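Local structure of putative adhesin (Bacteroides thetaiotaomicron, 4QDG) at residues T150-V155 against E276-M281; F172-D177 against A219-S224. The protein is a putative lipoprotein adhesin of the FimB/Mfa2 fimbrillin family that binds magnesium and probably serves in anchoring or building pili on the outer membrane. All coordinates share one frame; numbering follows the deposited sequence. Where two conformers were deposited one is given.

Interaction 1 of 2, residues T150-V155 against E276-M281; sequences TNNIRV and ESEWSM. With MG (magnesium ion), chain D.
OD1 of Asn151 binds the magnesium ion at 2.3 Å and also accepts a hydrogen bond from NE1 of Trp279 at 2.9 Å. The N-H runs almost straight (169°) and holds the oxygen in the plane of the indole, whereas the donor stands 42° out of the plane of the Asn151 amide. Setting CG beside its own backbone N (chi1 -67°) brings the Asn151 amide alongside the ring. From the other segment the backbone O of Glu276 binds the metal at 2.2 Å; its other ligands are Leu273 O and a water 2.2 Å from the magnesium, and the same water lies close to Thr150 O.

Behind the site strands 151-155 and 278-281 run parallel. Asn152 N reaches Ser277 O at 2.8 Å, and the bonding alternates along the pair until Met281 N meets Arg154 O. Glu276 folds its carboxylate back, OE2 taking the N-H of Glu278 at 3.1 Å, while its CG lies over one face of the indole toward the rim. On the face with Asn152 and Glu278, a water accepts from Asn152 ND2 and sits 2.9 Å from Trp279 O; ND2 also bonds to Glu220. On the other face, CG1 of Ile153 packs 3.9 Å from CD1 of Trp279, and helix 252-263 covers Trp279 and Met281.

The metal thus ties the start of one strand to the turn leading into its partner. The magnesium and the indole N-H on OD1, with Ser224 O taking ND2, together fix the rotation of the Asn151 amide. Binding the cation probably polarises that amide.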
loop_
_atom_site.group_PDB
_atom_site.type_symbol
_atom_site.label_atom_id
_atom_site.label_comp_id
_atom_site.label_asym_id
_atom_site.label_seq_id
_atom_site.Cartn_x
_atom_site.Cartn_y
_atom_site.Cartn_z
ATOM N N THR A 150 0.960 -0.988 0.170
ATOM C CA THR A 150 1.331 0.347 0.629
ATOM C C THR A 150 0.518 1.419 -0.120
ATOM O O THR A 150 -0.009 1.168 -1.221
ATOM C CB THR A 150 2.857 0.553 0.500
ATOM O OG1 THR A 150 3.264 0.188 -0.821
ATOM C CG2 THR A 150 3.661 -0.241 1.543
ATOM N N ASN A 151 0.431 2.611 0.488
ATOM C CA ASN A 151 -0.318 3.751 -0.006
ATOM C C ASN A 151 0.429 5.043 0.190
ATOM O O ASN A 151 1.213 5.184 1.124
ATOM C CB ASN A 151 -1.664 3.848 0.745
ATOM C CG ASN A 151 -2.600 2.724 0.444
ATOM O OD1 ASN A 151 -3.277 2.694 -0.593
ATOM N ND2 ASN A 151 -2.592 1.739 1.302
ATOM N N ASN A 152 0.158 5.991 -0.677
ATOM C CA ASN A 152 0.687 7.346 -0.581
ATOM C C ASN A 152 -0.508 8.271 -0.552
ATOM O O ASN A 152 -1.384 8.153 -1.401
ATOM C CB ASN A 152 1.667 7.709 -1.727
ATOM C CG ASN A 152 2.372 9.026 -1.454
ATOM O OD1 ASN A 152 3.257 9.096 -0.614
ATOM N ND2 ASN A 152 1.896 10.124 -2.045
ATOM N N ILE A 153 -0.585 9.116 0.478
ATOM C CA ILE A 153 -1.680 10.068 0.658
ATOM C C ILE A 153 -1.076 11.484 0.674
ATOM O O ILE A 153 -0.239 11.778 1.513
ATOM C CB ILE A 153 -2.518 9.749 1.940
ATOM C CG1 ILE A 153 -3.162 8.367 1.824
ATOM C CG2 ILE A 153 -3.621 10.806 2.169
ATOM C CD1 ILE A 153 -3.015 7.462 2.972
ATOM N N ARG A 154 -1.475 12.303 -0.301
ATOM C CA ARG A 154 -1.060 13.692 -0.405
ATOM C C ARG A 154 -2.218 14.549 0.118
ATOM O O ARG A 154 -3.296 14.552 -0.453
ATOM C CB ARG A 154 -0.637 14.072 -1.843
ATOM C CG ARG A 154 -0.226 15.554 -2.046
ATOM C CD ARG A 154 0.164 15.779 -3.503
ATOM N NE ARG A 154 0.494 17.166 -3.856
ATOM C CZ ARG A 154 1.721 17.690 -3.877
ATOM N NH1 ARG A 154 2.768 16.972 -3.480
ATOM N NH2 ARG A 154 1.909 18.943 -4.277
ATOM N N VAL A 155 -1.980 15.249 1.242
ATOM C CA VAL A 155 -2.949 16.119 1.882
ATOM C C VAL A 155 -2.633 17.537 1.492
ATOM O O VAL A 155 -1.513 17.984 1.699
ATOM C CB VAL A 155 -2.976 15.913 3.425
ATOM C CG1 VAL A 155 -4.032 16.801 4.070
ATOM C CG2 VAL A 155 -3.231 14.432 3.773
ATOM N N GLU A 276 -6.345 1.242 -5.535
ATOM C CA GLU A 276 -5.810 2.584 -5.546
ATOM C C GLU A 276 -4.725 2.714 -4.488
ATOM O O GLU A 276 -4.954 2.379 -3.330
ATOM C CB GLU A 276 -6.908 3.649 -5.345
ATOM C CG GLU A 276 -6.375 5.074 -5.490
ATOM C CD GLU A 276 -5.741 5.357 -6.836
ATOM O OE1 GLU A 276 -6.484 5.742 -7.770
ATOM O OE2 GLU A 276 -4.507 5.172 -6.965
ATOM N N SER A 277 -3.538 3.172 -4.886
ATOM C CA SER A 277 -2.413 3.331 -3.955
ATOM C C SER A 277 -1.882 4.790 -3.909
ATOM O O SER A 277 -1.029 5.111 -3.081
ATOM C CB SER A 277 -1.287 2.374 -4.335
ATOM O OG SER A 277 -0.776 2.699 -5.621
ATOM N N GLU A 278 -2.365 5.640 -4.814
ATOM C CA GLU A 278 -1.966 7.034 -4.931
ATOM C C GLU A 278 -3.180 7.864 -4.661
ATOM O O GLU A 278 -4.132 7.807 -5.424
ATOM C CB GLU A 278 -1.330 7.336 -6.312
ATOM C CG GLU A 278 0.025 6.666 -6.551
ATOM C CD GLU A 278 1.214 7.090 -5.698
ATOM O OE1 GLU A 278 1.208 8.232 -5.181
ATOM O OE2 GLU A 278 2.174 6.290 -5.578
ATOM N N TRP A 279 -3.202 8.538 -3.498
ATOM C CA TRP A 279 -4.341 9.321 -3.031
ATOM C C TRP A 279 -3.989 10.770 -2.854
ATOM O O TRP A 279 -2.866 11.094 -2.451
ATOM C CB TRP A 279 -4.809 8.772 -1.675
ATOM C CG TRP A 279 -5.083 7.293 -1.639
ATOM C CD1 TRP A 279 -4.218 6.307 -1.264
ATOM C CD2 TRP A 279 -6.341 6.651 -1.886
ATOM N NE1 TRP A 279 -4.841 5.085 -1.313
ATOM C CE2 TRP A 279 -6.149 5.264 -1.683
ATOM C CE3 TRP A 279 -7.604 7.110 -2.314
ATOM C CZ2 TRP A 279 -7.184 4.331 -1.849
ATOM C CZ3 TRP A 279 -8.627 6.186 -2.484
ATOM C CH2 TRP A 279 -8.408 4.813 -2.257
ATOM N N SER A 280 -4.958 11.654 -3.090
ATOM C CA SER A 280 -4.766 13.083 -2.865
ATOM C C SER A 280 -6.040 13.664 -2.312
ATOM O O SER A 280 -7.141 13.245 -2.699
ATOM C CB SER A 280 -4.270 13.825 -4.104
ATOM O OG SER A 280 -5.218 13.884 -5.150
HETATM N N MSE A 281 -5.903 14.534 -1.314
HETATM C CA MSE A 281 -7.066 15.129 -0.665
HETATM C C MSE A 281 -6.859 16.611 -0.454
HETATM O O MSE A 281 -5.908 17.010 0.213
HETATM C CB MSE A 281 -7.356 14.453 0.670
HETATM C CG MSE A 281 -7.536 12.959 0.587
HETATM SE SE MSE A 281 -7.782 12.238 2.385
HETATM C CE MSE A 281 -9.678 12.713 2.633
HETATM MG MG MG D . -4.352 0.970 -1.724
HETATM O O HOH W 1 -2.551 -0.168 -2.066
HETATM O O HOH W 2 -0.314 10.419 -3.710
#

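Interaction 2 of 2, residues F172-D177 against A219-S224; sequences FEITDD and AELSTS
Thr223, which packs against Ile174 across the contact, also hands its hydroxyl proton to an oxygen that is gripped twice. OG1 of Thr223 donates to Ser224 O at 3.0 Å, in the carbonyl plane and on a lone pair, and the same oxygen accepts from ND2 of Asn151. With OG1 committed in this way, the methyl of Thr223 is left to meet the other strand: CG2, beside Thr223's own backbone N, is 4.0 Å from CD1 of Ile174, the two side chains crossing at about a right angle.

The rest of the contact is apolar. CB of Ala219 sits over the centre of one face of the Phe172 ring, 3.5 Å from its centroid and only 14° off the normal, a close CH-pi contact. Phe172 presents that face with CG anti to its carbonyl carbon (chi1 -57°). Between these ends, CD1 of Ile174 also touches CB of Leu221 at 4.0 Å, while CD2 of Leu221 lies against the backbone from Phe172 O to Ile174 N. Val238 and Leu157 pack against Phe172, and Val155 against Leu221, continuing the same core.

Strands 172-176 and 219-223 belong to different sheets. Their axes come no closer than 8.3 Å and differ by 21° in direction, so alternate side chains fill the gap between them. Such face-to-face layering of two sheets is the build of a beta sandwich, consistent with the transthyretin-like clan to which this family is assigned.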
loop_
_atom_site.group_PDB
_atom_site.type_symbol
_atom_site.label_atom_id
_atom_site.label_comp_id
_atom_site.label_asym_id
_atom_site.label_seq_id
_atom_site.Cartn_x
_atom_site.Cartn_y
_atom_site.Cartn_z
ATOM N N PHE A 172 0.743 17.190 10.339
ATOM C CA PHE A 172 -0.110 16.221 9.648
ATOM C C PHE A 172 0.179 14.840 10.178
ATOM O O PHE A 172 1.343 14.489 10.350
ATOM C CB PHE A 172 0.128 16.252 8.138
ATOM C CG PHE A 172 -0.083 17.596 7.476
ATOM C CD1 PHE A 172 0.897 18.583 7.541
ATOM C CD2 PHE A 172 -1.202 17.827 6.672
ATOM C CE1 PHE A 172 0.733 19.790 6.861
ATOM C CE2 PHE A 172 -1.370 19.045 6.015
ATOM C CZ PHE A 172 -0.408 20.018 6.112
ATOM N N GLU A 173 -0.881 14.073 10.489
ATOM C CA GLU A 173 -0.734 12.719 11.025
ATOM C C GLU A 173 -1.785 11.791 10.494
ATOM O O GLU A 173 -2.910 12.212 10.204
ATOM C CB GLU A 173 -0.862 12.716 12.554
ATOM C CG GLU A 173 0.326 13.258 13.305
ATOM C CD GLU A 173 0.028 13.763 14.708
ATOM O OE1 GLU A 173 -1.151 13.756 15.135
ATOM O OE2 GLU A 173 0.996 14.180 15.380
ATOM N N ILE A 174 -1.422 10.505 10.433
ATOM C CA ILE A 174 -2.330 9.412 10.158
ATOM C C ILE A 174 -2.108 8.424 11.276
ATOM O O ILE A 174 -0.987 7.975 11.470
ATOM C CB ILE A 174 -2.271 8.774 8.746
ATOM C CG1 ILE A 174 -2.777 9.765 7.693
ATOM C CG2 ILE A 174 -3.110 7.482 8.705
ATOM C CD1 ILE A 174 -2.513 9.372 6.203
ATOM N N THR A 175 -3.144 8.184 12.091
ATOM C CA THR A 175 -3.084 7.152 13.109
ATOM C C THR A 175 -3.828 5.934 12.550
ATOM O O THR A 175 -4.910 6.057 11.952
ATOM C CB THR A 175 -3.624 7.606 14.463
ATOM O OG1 THR A 175 -4.923 8.190 14.292
ATOM C CG2 THR A 175 -2.653 8.521 15.212
ATOM N N ASP A 176 -3.232 4.759 12.737
ATOM C CA ASP A 176 -3.799 3.494 12.266
ATOM C C ASP A 176 -3.170 2.365 13.018
ATOM O O ASP A 176 -2.187 2.572 13.713
ATOM C CB ASP A 176 -3.561 3.323 10.736
ATOM C CG ASP A 176 -4.543 2.417 10.016
ATOM O OD1 ASP A 176 -5.251 1.616 10.704
ATOM O OD2 ASP A 176 -4.674 2.558 8.781
ATOM N N ASP A 177 -3.734 1.166 12.882
ATOM C CA ASP A 177 -3.194 -0.055 13.458
ATOM C C ASP A 177 -3.115 -1.037 12.288
ATOM O O ASP A 177 -3.974 -1.900 12.128
ATOM C CB ASP A 177 -4.060 -0.543 14.653
ATOM C CG ASP A 177 -3.471 -1.714 15.428
ATOM O OD1 ASP A 177 -2.633 -2.459 14.849
ATOM O OD2 ASP A 177 -3.867 -1.907 16.606
ATOM N N ALA A 219 1.338 17.897 2.338
ATOM C CA ALA A 219 2.020 16.867 3.095
ATOM C C ALA A 219 1.797 15.501 2.415
ATOM O O ALA A 219 0.670 15.146 2.074
ATOM C CB ALA A 219 1.520 16.820 4.522
ATOM N N GLU A 220 2.882 14.755 2.207
ATOM C CA GLU A 220 2.827 13.423 1.642
ATOM C C GLU A 220 3.059 12.416 2.761
ATOM O O GLU A 220 4.075 12.497 3.452
ATOM C CB GLU A 220 3.845 13.266 0.529
ATOM C CG GLU A 220 3.704 14.316 -0.562
ATOM C CD GLU A 220 3.391 13.808 -1.956
ATOM O OE1 GLU A 220 2.948 12.648 -2.100
ATOM O OE2 GLU A 220 3.604 14.581 -2.911
ATOM N N LEU A 221 2.110 11.493 2.966
ATOM C CA LEU A 221 2.225 10.468 4.002
ATOM C C LEU A 221 2.173 9.091 3.338
ATOM O O LEU A 221 1.382 8.869 2.429
ATOM C CB LEU A 221 1.098 10.624 5.048
ATOM C CG LEU A 221 1.081 11.890 5.864
ATOM C CD1 LEU A 221 -0.082 12.764 5.439
ATOM C CD2 LEU A 221 1.001 11.550 7.332
ATOM N N SER A 222 3.038 8.192 3.764
ATOM C CA SER A 222 3.210 6.857 3.207
ATOM C C SER A 222 2.792 5.834 4.279
ATOM O O SER A 222 3.309 5.867 5.384
ATOM C CB SER A 222 4.670 6.686 2.771
ATOM O OG SER A 222 4.942 5.381 2.309
ATOM N N THR A 223 1.793 4.998 3.986
ATOM C CA THR A 223 1.249 4.089 5.005
ATOM C C THR A 223 1.184 2.651 4.520
ATOM O O THR A 223 1.357 2.361 3.332
ATOM C CB THR A 223 -0.194 4.534 5.421
ATOM O OG1 THR A 223 -1.130 4.175 4.400
ATOM C CG2 THR A 223 -0.322 6.055 5.752
ATOM N N SER A 224 0.847 1.759 5.444
ATOM C CA SER A 224 0.632 0.354 5.144
ATOM C C SER A 224 -0.843 0.204 4.630
ATOM O O SER A 224 -1.460 1.196 4.220
ATOM C CB SER A 224 0.943 -0.492 6.380
ATOM O OG SER A 224 0.774 -1.878 6.169
#

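Overall arrangement
Strand 140-159 joins the two contacts: it pairs with strand 278-285 in interaction 1 and, on its other edge, with strand 213-223, whose inner face forms half of interaction 2. The centres lie 10 Å apart. On the side of the sheet facing away from the sandwich core, Glu220 links them, its OE2 2.6 Å from NH1 of Arg154 (in the conformer given, a salt bridge) and its OE1 2.7 Å from ND2 of Asn152. On the core side, Ile174 and Phe172 reach past their partners to Ile153 and Val155. The magnesium of interaction 1 lies about 8 Å from the nearest side-chain atom of Thr223, and its ligand Asn151 donates through ND2 to Ser224 O, so the metal site borders one end of this core.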